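Local coordinates for transcriptional regulator AcuR (Rhodobacter sphaeroides 2.4.1, PDB 3BRU), which represses transcription of its own operon as a DNA-binding regulator of the TetR family, probably by binding two operator sequences in the promoter, at residues 43-48 with 124-129; 103-108 with 169-174; 158-163 with 180-185; 187-192 with 207-212. All coordinates share one frame; numbering follows the deposited sequence.

Contact 1: residues 43-48 with 124-129; sequences LTEKGY and FRRGCL
Thr-44 and Glu-45 meet Arg-125, Arg-126 and Gly-127 in a polar contact between the DNA-binding and regulatory parts of a TetR-type repressor, where the C-terminal end of helix 31-45 rests against the loop ahead of helix 129-135. One direct hydrogen bond joins the backbones: Gly-127 N donates to Thr-44 O over 3.0 Å, nearly straight at 173° but from above the carbonyl plane. Arg-126 CA adds a CA-H...O contact to the same oxygen at 3.5 Å. On the threonine side chain, OG1 faces Arg-126 CD at 3.6 Å while hydrogen-bonded back to Leu-40 O; CG2, anti to the carbonyl carbon, lies 3.9 Å from Leu-129 CB. Leu-43 CB packs on Leu-129 CD1 at 3.5 Å. Glu-45 carries the charged side: its OE1 lies at the edge of the Arg-126 guanidinium in a long salt bridge, 3.8 Å from NE, and OE2 stays 4.2 Å from Arg-125 NE. Water 1 donates to Glu-45 O and Arg-125 O; water 2 donates to Glu-45 OE1 and takes a weak bond from Arg-125 NE. With the carboxylate linked loosely and through solvent, the directional hold probably comes mainly from the backbone bond, the charges adding a softer attraction.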
loop_
_atom_site.group_PDB
_atom_site.type_symbol
_atom_site.label_atom_id
_atom_site.label_comp_id
_atom_site.label_asym_id
_atom_site.label_seq_id
_atom_site.Cartn_x
_atom_site.Cartn_y
_atom_site.Cartn_z
ATOM N N LEU A 43 -10.091 -11.660 -3.573
ATOM C CA LEU A 43 -9.165 -10.945 -2.672
ATOM C C LEU A 43 -8.111 -10.040 -3.308
ATOM O O LEU A 43 -7.553 -9.150 -2.615
ATOM C CB LEU A 43 -8.447 -11.909 -1.748
ATOM C CG LEU A 43 -9.170 -12.305 -0.471
ATOM C CD1 LEU A 43 -10.485 -13.026 -0.778
ATOM C CD2 LEU A 43 -8.207 -13.202 0.325
ATOM N N THR A 44 -7.820 -10.256 -4.590
ATOM C CA THR A 44 -6.975 -9.309 -5.347
ATOM C C THR A 44 -7.808 -8.085 -5.809
ATOM O O THR A 44 -7.273 -7.017 -6.056
ATOM C CB THR A 44 -6.246 -9.991 -6.554
ATOM O OG1 THR A 44 -7.206 -10.536 -7.457
ATOM C CG2 THR A 44 -5.349 -11.138 -6.066
ATOM N N GLU A 45 -9.119 -8.258 -5.904
ATOM C CA GLU A 45 -10.004 -7.210 -6.371
ATOM C C GLU A 45 -10.546 -6.399 -5.192
ATOM O O GLU A 45 -10.596 -5.165 -5.242
ATOM C CB GLU A 45 -11.136 -7.824 -7.192
ATOM C CG GLU A 45 -12.097 -6.801 -7.758
ATOM C CD GLU A 45 -12.691 -7.191 -9.114
ATOM O OE1 GLU A 45 -12.530 -8.389 -9.539
ATOM O OE2 GLU A 45 -13.321 -6.284 -9.748
ATOM N N LYS A 46 -10.960 -7.094 -4.136
ATOM C CA LYS A 46 -11.494 -6.463 -2.926
ATOM C C LYS A 46 -10.463 -6.662 -1.810
ATOM O O LYS A 46 -9.387 -6.083 -1.851
ATOM C CB LYS A 46 -12.874 -7.016 -2.566
ATOM C CG LYS A 46 -13.841 -6.854 -3.691
ATOM C CD LYS A 46 -15.264 -6.672 -3.241
ATOM C CE LYS A 46 -15.984 -8.004 -3.128
ATOM N NZ LYS A 46 -17.329 -7.790 -2.530
ATOM N N GLY A 47 -10.752 -7.490 -0.840
ATOM C CA GLY A 47 -9.751 -7.872 0.123
ATOM C C GLY A 47 -10.412 -8.900 1.007
ATOM O O GLY A 47 -11.579 -9.274 0.783
ATOM N N TYR A 48 -9.679 -9.355 2.016
ATOM C CA TYR A 48 -10.169 -10.368 2.939
ATOM C C TYR A 48 -11.400 -9.933 3.750
ATOM O O TYR A 48 -12.401 -10.663 3.758
ATOM C CB TYR A 48 -9.022 -10.787 3.838
ATOM C CG TYR A 48 -9.327 -11.856 4.838
ATOM C CD1 TYR A 48 -9.003 -13.179 4.564
ATOM C CD2 TYR A 48 -9.920 -11.550 6.081
ATOM C CE1 TYR A 48 -9.244 -14.180 5.504
ATOM C CE2 TYR A 48 -10.155 -12.556 7.033
ATOM C CZ TYR A 48 -9.801 -13.865 6.729
ATOM O OH TYR A 48 -10.035 -14.895 7.599
ATOM N N PHE A 124 -6.891 -2.947 -14.492
ATOM C CA PHE A 124 -6.268 -2.450 -13.234
ATOM C C PHE A 124 -7.152 -2.557 -11.999
ATOM O O PHE A 124 -6.907 -1.873 -11.023
ATOM C CB PHE A 124 -5.684 -1.034 -13.388
ATOM C CG PHE A 124 -4.642 -0.962 -14.464
ATOM C CD1 PHE A 124 -3.311 -1.249 -14.177
ATOM C CD2 PHE A 124 -5.002 -0.699 -15.780
ATOM C CE1 PHE A 124 -2.352 -1.262 -15.184
ATOM C CE2 PHE A 124 -4.052 -0.704 -16.793
ATOM C CZ PHE A 124 -2.717 -0.990 -16.476
ATOM N N ARG A 125 -8.157 -3.430 -12.037
ATOM C CA ARG A 125 -9.054 -3.666 -10.911
ATOM C C ARG A 125 -8.466 -4.680 -9.909
ATOM O O ARG A 125 -8.942 -4.793 -8.786
ATOM C CB ARG A 125 -10.410 -4.157 -11.426
ATOM C CG ARG A 125 -11.242 -3.067 -12.112
ATOM C CD ARG A 125 -12.606 -3.597 -12.579
ATOM N NE ARG A 125 -12.436 -4.729 -13.515
ATOM C CZ ARG A 125 -12.480 -4.677 -14.857
ATOM N NH1 ARG A 125 -12.720 -3.538 -15.521
ATOM N NH2 ARG A 125 -12.276 -5.799 -15.543
ATOM N N ARG A 126 -7.422 -5.401 -10.317
ATOM C CA ARG A 126 -6.829 -6.421 -9.477
ATOM C C ARG A 126 -5.380 -6.119 -9.166
ATOM O O ARG A 126 -4.542 -5.897 -10.067
ATOM C CB ARG A 126 -6.927 -7.789 -10.138
ATOM C CG ARG A 126 -8.342 -8.334 -10.261
ATOM C CD ARG A 126 -8.306 -9.758 -10.843
ATOM N NE ARG A 126 -9.658 -10.134 -11.229
ATOM C CZ ARG A 126 -9.940 -11.127 -12.064
ATOM N NH1 ARG A 126 -8.956 -11.850 -12.590
ATOM N NH2 ARG A 126 -11.204 -11.390 -12.378
ATOM N N GLY A 127 -5.079 -6.132 -7.875
ATOM C CA GLY A 127 -3.750 -5.800 -7.416
ATOM C C GLY A 127 -3.004 -6.995 -6.889
ATOM O O GLY A 127 -3.235 -8.146 -7.301
ATOM N N CYS A 128 -2.095 -6.710 -5.960
ATOM C CA CYS A 128 -1.307 -7.732 -5.334
ATOM C C CYS A 128 -2.095 -8.271 -4.134
ATOM O O CYS A 128 -2.579 -7.501 -3.308
ATOM C CB CYS A 128 0.040 -7.159 -4.907
ATOM S SG CYS A 128 1.077 -8.434 -4.206
ATOM N N LEU A 129 -2.223 -9.588 -4.047
ATOM C CA LEU A 129 -2.860 -10.219 -2.890
ATOM C C LEU A 129 -2.141 -9.872 -1.579
ATOM O O LEU A 129 -2.769 -9.602 -0.561
ATOM C CB LEU A 129 -2.909 -11.747 -3.058
ATOM C CG LEU A 129 -3.467 -12.437 -1.821
ATOM C CD1 LEU A 129 -4.955 -12.225 -1.791
ATOM C CD2 LEU A 129 -3.155 -13.899 -1.786
HETATM O O HOH W 1 -10.352 -2.844 -7.339
HETATM O O HOH W 2 -11.728 -7.972 -12.616
#

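Contact 2: residues 103-108 with 169-174; sequences APLARL and CGELSA
Ala-103 sits at the N-cap position of helix 104-120, and its CB rests 3.2 Å from Glu-171 OE2, a carboxylate oxygen carried by the turn beyond helix 143-167. That turn closes with a Schellman motif: Gly-170, at positive phi, is the C-prime residue, with Glu-171 N bonded to Ala-166 O and Gly-170 N to Gln-167 O. The contact thus sets the start of one helix of the regulatory domain against the finish of another. Next comes Pro-104, whose ring nitrogen has no hydrogen to share although Glu-171 OE1 is close; its CD instead makes apolar contact with Cys-169 SG at 4.0 Å and lies 3.5 Å from Glu-171 OE1. The ring also packs on Leu-162 and Ala-166 of helix 143-167. Leu-105 provides the polar link: its backbone N, in the first turn, donates to Glu-171 OE1. A negative carboxylate at this N-terminal end would probably be stabilised by the helix dipole. The leucine and glutamate side chains run alongside each other in opposite senses, with Leu-105 CD1 reaching 3.7 Å from Glu-171 CB. Glu-171 reaches the helix start by a chain extended beyond CG, chi2 -165°. The Leu-105 N to Glu-171 OE1 bond measures 2.9 Å with an angle of 164° at the hydrogen, and meets the oxygen on its syn side, 23° out of the carboxylate plane.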
loop_
_atom_site.group_PDB
_atom_site.type_symbol
_atom_site.label_atom_id
_atom_site.label_comp_id
_atom_site.label_asym_id
_atom_site.label_seq_id
_atom_site.Cartn_x
_atom_site.Cartn_y
_atom_site.Cartn_z
ATOM N N ALA A 103 20.504 -8.644 -19.293
ATOM C CA ALA A 103 21.345 -8.081 -18.235
ATOM C C ALA A 103 20.504 -8.006 -16.969
ATOM O O ALA A 103 19.258 -7.919 -17.041
ATOM C CB ALA A 103 21.845 -6.711 -18.636
ATOM N N PRO A 104 21.152 -8.081 -15.800
ATOM C CA PRO A 104 20.348 -7.958 -14.577
ATOM C C PRO A 104 19.272 -6.841 -14.536
ATOM O O PRO A 104 18.116 -7.120 -14.211
ATOM C CB PRO A 104 21.402 -7.800 -13.482
ATOM C CG PRO A 104 22.537 -8.608 -13.985
ATOM C CD PRO A 104 22.573 -8.353 -15.498
ATOM N N LEU A 105 19.606 -5.605 -14.879
ATOM C CA LEU A 105 18.596 -4.546 -14.742
ATOM C C LEU A 105 17.486 -4.650 -15.758
ATOM O O LEU A 105 16.361 -4.289 -15.464
ATOM C CB LEU A 105 19.227 -3.167 -14.757
ATOM C CG LEU A 105 20.096 -2.874 -13.515
ATOM C CD1 LEU A 105 20.762 -1.541 -13.707
ATOM C CD2 LEU A 105 19.323 -2.937 -12.154
ATOM N N ALA A 106 17.806 -5.165 -16.948
ATOM C CA ALA A 106 16.773 -5.468 -17.930
ATOM C C ALA A 106 15.777 -6.545 -17.498
ATOM O O ALA A 106 14.617 -6.484 -17.912
ATOM C CB ALA A 106 17.364 -5.770 -19.321
ATOM N N ARG A 107 16.214 -7.518 -16.687
ATOM C CA ARG A 107 15.306 -8.492 -16.078
ATOM C C ARG A 107 14.325 -7.845 -15.100
ATOM O O ARG A 107 13.196 -8.312 -14.951
ATOM C CB ARG A 107 16.059 -9.568 -15.305
ATOM C CG ARG A 107 16.937 -10.434 -16.128
ATOM C CD ARG A 107 17.847 -11.160 -15.218
ATOM N NE ARG A 107 18.988 -11.617 -15.971
ATOM C CZ ARG A 107 20.071 -12.165 -15.423
ATOM N NH1 ARG A 107 20.142 -12.324 -14.107
ATOM N NH2 ARG A 107 21.078 -12.564 -16.197
ATOM N N LEU A 108 14.772 -6.805 -14.408
ATOM C CA LEU A 108 13.893 -6.094 -13.489
ATOM C C LEU A 108 12.834 -5.293 -14.263
ATOM O O LEU A 108 11.695 -5.255 -13.875
ATOM C CB LEU A 108 14.694 -5.215 -12.509
ATOM C CG LEU A 108 13.811 -4.483 -11.472
ATOM C CD1 LEU A 108 13.139 -5.454 -10.485
ATOM C CD2 LEU A 108 14.562 -3.348 -10.723
ATOM N N CYS A 169 28.673 -6.840 -12.621
ATOM C CA CYS A 169 28.811 -6.621 -14.038
ATOM C C CYS A 169 28.803 -5.115 -14.376
ATOM O O CYS A 169 28.783 -4.738 -15.548
ATOM C CB CYS A 169 27.708 -7.390 -14.791
ATOM S SG CYS A 169 26.070 -6.576 -14.867
ATOM N N GLY A 170 28.808 -4.264 -13.354
ATOM C CA GLY A 170 28.946 -2.817 -13.545
ATOM C C GLY A 170 27.697 -1.987 -13.817
ATOM O O GLY A 170 27.795 -0.797 -14.093
ATOM N N GLU A 171 26.522 -2.599 -13.719
ATOM C CA GLU A 171 25.247 -1.916 -13.994
ATOM C C GLU A 171 24.759 -1.059 -12.834
ATOM O O GLU A 171 24.035 -0.075 -13.041
ATOM C CB GLU A 171 24.153 -2.932 -14.340
ATOM C CG GLU A 171 24.118 -3.371 -15.808
ATOM C CD GLU A 171 22.825 -4.085 -16.165
ATOM O OE1 GLU A 171 22.366 -4.898 -15.353
ATOM O OE2 GLU A 171 22.269 -3.843 -17.254
ATOM N N LEU A 172 25.145 -1.470 -11.626
ATOM C CA LEU A 172 24.844 -0.788 -10.385
ATOM C C LEU A 172 26.182 -0.385 -9.771
ATOM O O LEU A 172 27.168 -1.111 -9.908
ATOM C CB LEU A 172 24.145 -1.762 -9.438
ATOM C CG LEU A 172 22.888 -1.420 -8.638
ATOM C CD1 LEU A 172 22.896 -2.209 -7.366
ATOM C CD2 LEU A 172 22.700 0.074 -8.330
ATOM N N SER A 173 26.236 0.762 -9.100
ATOM C CA SER A 173 27.516 1.219 -8.571
ATOM C C SER A 173 27.837 0.435 -7.306
ATOM O O SER A 173 26.921 0.065 -6.565
ATOM C CB SER A 173 27.530 2.746 -8.344
ATOM O OG SER A 173 27.098 3.124 -7.047
ATOM N N ALA A 174 29.126 0.167 -7.080
ATOM C CA ALA A 174 29.601 -0.542 -5.883
ATOM C C ALA A 174 29.135 0.156 -4.611
ATOM O O ALA A 174 29.083 -0.438 -3.548
ATOM C CB ALA A 174 31.111 -0.652 -5.898
#

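Contact 3: residues 158-163 with 180-185; sequences RTAQLF and ALAEAF
Phe-163 on helix 143-167 reaches across to Leu-181 and Ala-182 of helix 178-199 in a buried helix-helix crossing of the TetR-type C-terminal domain. The axes of the two short segments approach to 8.3 Å, with 128° between their directions, so the helices run broadly antiparallel but strongly inclined. From CB, which points toward the partner helix, the phenylalanine side chain leaves with CG anti to the carbonyl carbon (chi1 -65°). This carries the ring along the backbone of its own helix, where Thr-159 O lies beneath one face, toward the rim. Of the ring atoms, CD2 is the first to meet the other helix, 3.6 Å from Ala-182 N. CE2 goes deeper: it lies 3.4 Å from the same nitrogen, which sits at the ring edge and in its plane, and 4.0 Å from Leu-181 CB. The face opposite Thr-159 O is covered by Leu-181 CD2, a CH-pi contact 10° off the ring normal, centred on the ring. One aromatic side chain therefore meets helix 178-199 by both edge and face, and Leu-172 of the intervening loop packs on it as well. Closer to the crossing point, small residues let the backbones approach, the CA atoms of Ala-160 and Ala-182 being 5.1 Å apart. Thr-159 flanks them, its OG1 turned to Trp-155 O and Trp-186 NE1 and its CB 4.0 Å from Ala-182 CB. The methyl of Ala-182 itself points at the opposing helix backbone, with CB 3.5 Å from Ala-160 N.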
loop_
_atom_site.group_PDB
_atom_site.type_symbol
_atom_site.label_atom_id
_atom_site.label_comp_id
_atom_site.label_asym_id
_atom_site.label_seq_id
_atom_site.Cartn_x
_atom_site.Cartn_y
_atom_site.Cartn_z
ATOM N N ARG A 158 15.268 -12.453 -3.607
ATOM C CA ARG A 158 15.521 -12.745 -5.022
ATOM C C ARG A 158 16.025 -11.486 -5.738
ATOM O O ARG A 158 16.911 -11.554 -6.580
ATOM C CB ARG A 158 14.269 -13.292 -5.705
ATOM C CG ARG A 158 13.831 -14.634 -5.161
ATOM C CD ARG A 158 12.676 -15.191 -5.997
ATOM N NE ARG A 158 13.125 -15.593 -7.331
ATOM C CZ ARG A 158 12.407 -16.313 -8.200
ATOM N NH1 ARG A 158 11.168 -16.723 -7.898
ATOM N NH2 ARG A 158 12.944 -16.636 -9.371
ATOM N N THR A 159 15.466 -10.342 -5.346
ATOM C CA THR A 159 15.756 -9.041 -5.937
ATOM C C THR A 159 17.150 -8.524 -5.552
ATOM O O THR A 159 17.852 -8.005 -6.409
ATOM C CB THR A 159 14.637 -8.053 -5.577
ATOM O OG1 THR A 159 13.399 -8.669 -5.925
ATOM C CG2 THR A 159 14.750 -6.727 -6.319
ATOM N N ALA A 160 17.542 -8.684 -4.289
ATOM C CA ALA A 160 18.896 -8.353 -3.840
ATOM C C ALA A 160 19.930 -9.177 -4.589
ATOM O O ALA A 160 20.972 -8.668 -4.972
ATOM C CB ALA A 160 19.032 -8.561 -2.368
ATOM N N GLN A 161 19.630 -10.446 -4.821
ATOM C CA GLN A 161 20.532 -11.307 -5.593
ATOM C C GLN A 161 20.670 -10.755 -7.023
ATOM O O GLN A 161 21.769 -10.668 -7.542
ATOM C CB GLN A 161 20.046 -12.742 -5.580
ATOM C CG GLN A 161 20.963 -13.727 -6.285
ATOM C CD GLN A 161 20.212 -14.996 -6.729
ATOM O OE1 GLN A 161 19.043 -15.223 -6.350
ATOM N NE2 GLN A 161 20.877 -15.827 -7.542
ATOM N N LEU A 162 19.552 -10.320 -7.615
ATOM C CA LEU A 162 19.551 -9.634 -8.902
ATOM C C LEU A 162 20.467 -8.413 -8.878
ATOM O O LEU A 162 21.314 -8.250 -9.780
ATOM C CB LEU A 162 18.132 -9.210 -9.281
ATOM C CG LEU A 162 17.921 -8.684 -10.701
ATOM C CD1 LEU A 162 18.644 -9.591 -11.686
ATOM C CD2 LEU A 162 16.430 -8.645 -11.062
ATOM N N PHE A 163 20.286 -7.576 -7.843
ATOM C CA PHE A 163 21.123 -6.401 -7.624
ATOM C C PHE A 163 22.611 -6.738 -7.400
ATOM O O PHE A 163 23.457 -5.984 -7.858
ATOM C CB PHE A 163 20.593 -5.481 -6.498
ATOM C CG PHE A 163 19.252 -4.843 -6.791
ATOM C CD1 PHE A 163 18.887 -4.480 -8.088
ATOM C CD2 PHE A 163 18.351 -4.571 -5.758
ATOM C CE1 PHE A 163 17.617 -3.887 -8.349
ATOM C CE2 PHE A 163 17.109 -3.967 -6.013
ATOM C CZ PHE A 163 16.736 -3.630 -7.311
ATOM N N ALA A 180 19.183 -3.185 0.778
ATOM C CA ALA A 180 18.433 -1.943 1.053
ATOM C C ALA A 180 17.654 -1.491 -0.178
ATOM O O ALA A 180 16.479 -1.093 -0.122
ATOM C CB ALA A 180 19.391 -0.811 1.546
ATOM N N LEU A 181 18.312 -1.596 -1.311
ATOM C CA LEU A 181 17.666 -1.260 -2.572
ATOM C C LEU A 181 16.517 -2.248 -2.914
ATOM O O LEU A 181 15.423 -1.828 -3.327
ATOM C CB LEU A 181 18.723 -1.198 -3.658
ATOM C CG LEU A 181 18.351 -0.279 -4.811
ATOM C CD1 LEU A 181 18.157 1.138 -4.322
ATOM C CD2 LEU A 181 19.434 -0.388 -5.871
ATOM N N ALA A 182 16.736 -3.537 -2.660
ATOM C CA ALA A 182 15.693 -4.553 -2.867
ATOM C C ALA A 182 14.473 -4.273 -1.988
ATOM O O ALA A 182 13.347 -4.459 -2.426
ATOM C CB ALA A 182 16.234 -5.962 -2.603
ATOM N N GLU A 183 14.714 -3.845 -0.734
ATOM C CA GLU A 183 13.653 -3.544 0.163
ATOM C C GLU A 183 12.951 -2.279 -0.299
ATOM O O GLU A 183 11.720 -2.234 -0.319
ATOM C CB GLU A 183 14.140 -3.405 1.611
ATOM C CG GLU A 183 12.953 -3.220 2.564
ATOM C CD GLU A 183 13.342 -3.042 4.016
ATOM O OE1 GLU A 183 14.552 -2.856 4.293
ATOM O OE2 GLU A 183 12.433 -3.067 4.881
ATOM N N ALA A 184 13.712 -1.247 -0.657
ATOM C CA ALA A 184 13.078 -0.040 -1.174
ATOM C C ALA A 184 12.276 -0.313 -2.455
ATOM O O ALA A 184 11.172 0.197 -2.559
ATOM C CB ALA A 184 14.071 1.074 -1.382
ATOM N N PHE A 185 12.791 -1.138 -3.394
ATOM C CA PHE A 185 11.991 -1.569 -4.560
ATOM C C PHE A 185 10.613 -2.162 -4.182
ATOM O O PHE A 185 9.598 -1.735 -4.729
ATOM C CB PHE A 185 12.721 -2.565 -5.495
ATOM C CG PHE A 185 11.892 -2.963 -6.708
ATOM C CD1 PHE A 185 11.901 -2.179 -7.855
ATOM C CD2 PHE A 185 11.035 -4.056 -6.670
ATOM C CE1 PHE A 185 11.102 -2.513 -8.970
ATOM C CE2 PHE A 185 10.222 -4.386 -7.769
ATOM C CZ PHE A 185 10.265 -3.611 -8.927
#

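Contact 4: residues 187-192 with 207-212; sequences IGWEGA and SFTRTF
Phe-208 lays one face of its ring over the backbone of Gly-188 and Trp-189, with Gly-188 C and Trp-189 N each about 3.7 Å from the ring plane and offset toward its rim. CE1 comes 3.6 Å from Gly-188 CA, a close approach made possible because glycine has no side chain: a CB there would point at this ring. Phe-212 CB, one turn along the phenylalanine's own helix, covers the opposite face, so the ring is held between two helix surfaces. The ring reaches this slot with CG anti to the backbone N, chi1 164°. These helices, 178-199 and 203-212, pack in the C-terminal domain of the TetR-type regulator with the short segments 155° apart in direction and 10.0 Å between axes. The second subunit packs on residues of both segments: its Ile-187 on Ala-192, its Ala-184 on Thr-211. Trp-189 crosses Phe-208 at about a right angle; its indole presents an edge, CE3 lying 3.8 Å from Phe-208 CD2, which is in the indole plane. Farther along the indole, Trp-189 CZ3 is 4.1 Å from Thr-209 CG2. At the base of the phenylalanine, Ala-192 CB abuts Phe-208 CB at 3.7 Å.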
loop_
_atom_site.group_PDB
_atom_site.type_symbol
_atom_site.label_atom_id
_atom_site.label_comp_id
_atom_site.label_asym_id
_atom_site.label_seq_id
_atom_site.Cartn_x
_atom_site.Cartn_y
_atom_site.Cartn_z
ATOM N N ILE A 187 8.899 -2.054 -1.237
ATOM C CA ILE A 187 8.099 -1.004 -0.570
ATOM C C ILE A 187 7.415 -0.120 -1.647
ATOM O O ILE A 187 6.208 0.088 -1.624
ATOM C CB ILE A 187 8.959 -0.072 0.361
ATOM C CG1 ILE A 187 9.459 -0.782 1.631
ATOM C CG2 ILE A 187 8.208 1.251 0.656
ATOM C CD1 ILE A 187 10.506 0.025 2.426
ATOM N N GLY A 188 8.194 0.382 -2.591
ATOM C CA GLY A 188 7.670 1.313 -3.582
ATOM C C GLY A 188 6.744 0.692 -4.600
ATOM O O GLY A 188 5.714 1.292 -4.966
ATOM N N TRP A 189 7.092 -0.516 -5.043
ATOM C CA TRP A 189 6.265 -1.255 -6.028
ATOM C C TRP A 189 4.876 -1.647 -5.533
ATOM O O TRP A 189 3.925 -1.585 -6.251
ATOM C CB TRP A 189 7.032 -2.476 -6.509
ATOM C CG TRP A 189 6.343 -3.286 -7.517
ATOM C CD1 TRP A 189 5.876 -4.546 -7.353
ATOM C CD2 TRP A 189 6.038 -2.908 -8.860
ATOM N NE1 TRP A 189 5.302 -5.000 -8.523
ATOM C CE2 TRP A 189 5.381 -4.005 -9.463
ATOM C CE3 TRP A 189 6.224 -1.734 -9.610
ATOM C CZ2 TRP A 189 4.932 -3.979 -10.800
ATOM C CZ3 TRP A 189 5.777 -1.706 -10.941
ATOM C CH2 TRP A 189 5.136 -2.825 -11.516
ATOM N N GLU A 190 4.771 -2.057 -4.283
ATOM C CA GLU A 190 3.461 -2.309 -3.680
ATOM C C GLU A 190 2.598 -1.032 -3.581
ATOM O O GLU A 190 1.359 -1.101 -3.700
ATOM C CB GLU A 190 3.612 -2.975 -2.301
ATOM C CG GLU A 190 4.032 -4.437 -2.331
ATOM C CD GLU A 190 2.979 -5.388 -2.951
ATOM O OE1 GLU A 190 1.759 -5.054 -3.002
ATOM O OE2 GLU A 190 3.377 -6.485 -3.410
ATOM N N GLY A 191 3.248 0.119 -3.370
ATOM C CA GLY A 191 2.550 1.395 -3.274
ATOM C C GLY A 191 2.139 1.904 -4.635
ATOM O O GLY A 191 1.111 2.588 -4.769
ATOM N N ALA A 192 2.963 1.607 -5.655
ATOM C CA ALA A 192 2.616 1.884 -7.063
ATOM C C ALA A 192 1.389 1.046 -7.512
ATOM O O ALA A 192 0.477 1.564 -8.145
ATOM C CB ALA A 192 3.818 1.654 -7.971
ATOM N N SER A 207 5.539 6.047 -13.219
ATOM C CA SER A 207 6.061 7.102 -12.373
ATOM C C SER A 207 7.026 6.543 -11.333
ATOM O O SER A 207 8.131 7.061 -11.167
ATOM C CB SER A 207 4.919 7.820 -11.679
ATOM O OG SER A 207 5.445 8.987 -11.116
ATOM N N PHE A 208 6.614 5.480 -10.654
ATOM C CA PHE A 208 7.505 4.801 -9.719
ATOM C C PHE A 208 8.827 4.278 -10.359
ATOM O O PHE A 208 9.906 4.517 -9.831
ATOM C CB PHE A 208 6.796 3.672 -8.945
ATOM C CG PHE A 208 7.769 2.731 -8.280
ATOM C CD1 PHE A 208 8.506 3.150 -7.162
ATOM C CD2 PHE A 208 8.021 1.471 -8.826
ATOM C CE1 PHE A 208 9.447 2.324 -6.573
ATOM C CE2 PHE A 208 8.979 0.623 -8.237
ATOM C CZ PHE A 208 9.684 1.054 -7.092
ATOM N N THR A 209 8.741 3.564 -11.480
ATOM C CA THR A 209 9.933 2.918 -12.056
ATOM C C THR A 209 10.869 3.907 -12.737
ATOM O O THR A 209 12.095 3.748 -12.717
ATOM C CB THR A 209 9.570 1.736 -13.044
ATOM O OG1 THR A 209 8.800 2.225 -14.139
ATOM C CG2 THR A 209 8.791 0.634 -12.334
ATOM N N ARG A 210 10.273 4.927 -13.345
ATOM C CA ARG A 210 11.014 6.008 -13.943
ATOM C C ARG A 210 11.908 6.658 -12.890
ATOM O O ARG A 210 13.090 6.867 -13.104
ATOM C CB ARG A 210 10.032 7.019 -14.509
ATOM C CG ARG A 210 10.631 8.017 -15.471
ATOM C CD ARG A 210 9.541 8.781 -16.295
ATOM N NE ARG A 210 8.728 7.909 -17.170
ATOM C CZ ARG A 210 7.399 7.738 -17.091
ATOM N NH1 ARG A 210 6.663 8.391 -16.171
ATOM N NH2 ARG A 210 6.800 6.909 -17.950
ATOM N N THR A 211 11.337 6.952 -11.730
ATOM C CA THR A 211 12.074 7.620 -10.646
ATOM C C THR A 211 13.049 6.672 -9.934
ATOM O O THR A 211 14.187 7.037 -9.694
ATOM C CB THR A 211 11.100 8.377 -9.730
ATOM O OG1 THR A 211 10.426 9.362 -10.534
ATOM C CG2 THR A 211 11.805 9.070 -8.575
ATOM N N PHE A 212 12.637 5.433 -9.706
ATOM C CA PHE A 212 13.518 4.401 -9.114
ATOM C C PHE A 212 14.730 4.059 -9.982
ATOM O O PHE A 212 15.814 3.782 -9.457
ATOM C CB PHE A 212 12.739 3.122 -8.814
ATOM C CG PHE A 212 13.411 2.241 -7.804
ATOM C CD1 PHE A 212 13.165 2.408 -6.433
ATOM C CD2 PHE A 212 14.306 1.248 -8.203
ATOM C CE1 PHE A 212 13.817 1.620 -5.478
ATOM C CE2 PHE A 212 14.965 0.455 -7.256
ATOM C CZ PHE A 212 14.708 0.631 -5.890
#

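Overall arrangement
Contacts 3 and 4 are the buried pair: both use helix 178-199, are made without hydrogen bonds across the segments, and touch where Phe-212 CE1 lies 3.6 Å from Phe-185 N. The second subunit reaches both, and contact 1 too. Contacts 1 and 2 are partly buried and each rests on a single direct hydrogen bond, but contact 1 joins backbone to backbone with waters and loose charge pairs around it, whereas contact 2 places a carboxylate at a helix start. They lie on opposite sides of the chain's centre, about 31 Å apart between centres. Contact 1 alone joins the DNA-binding part to the C-terminal domain; contact 2 packs onto contact 3 through Leu-108 and Leu-172.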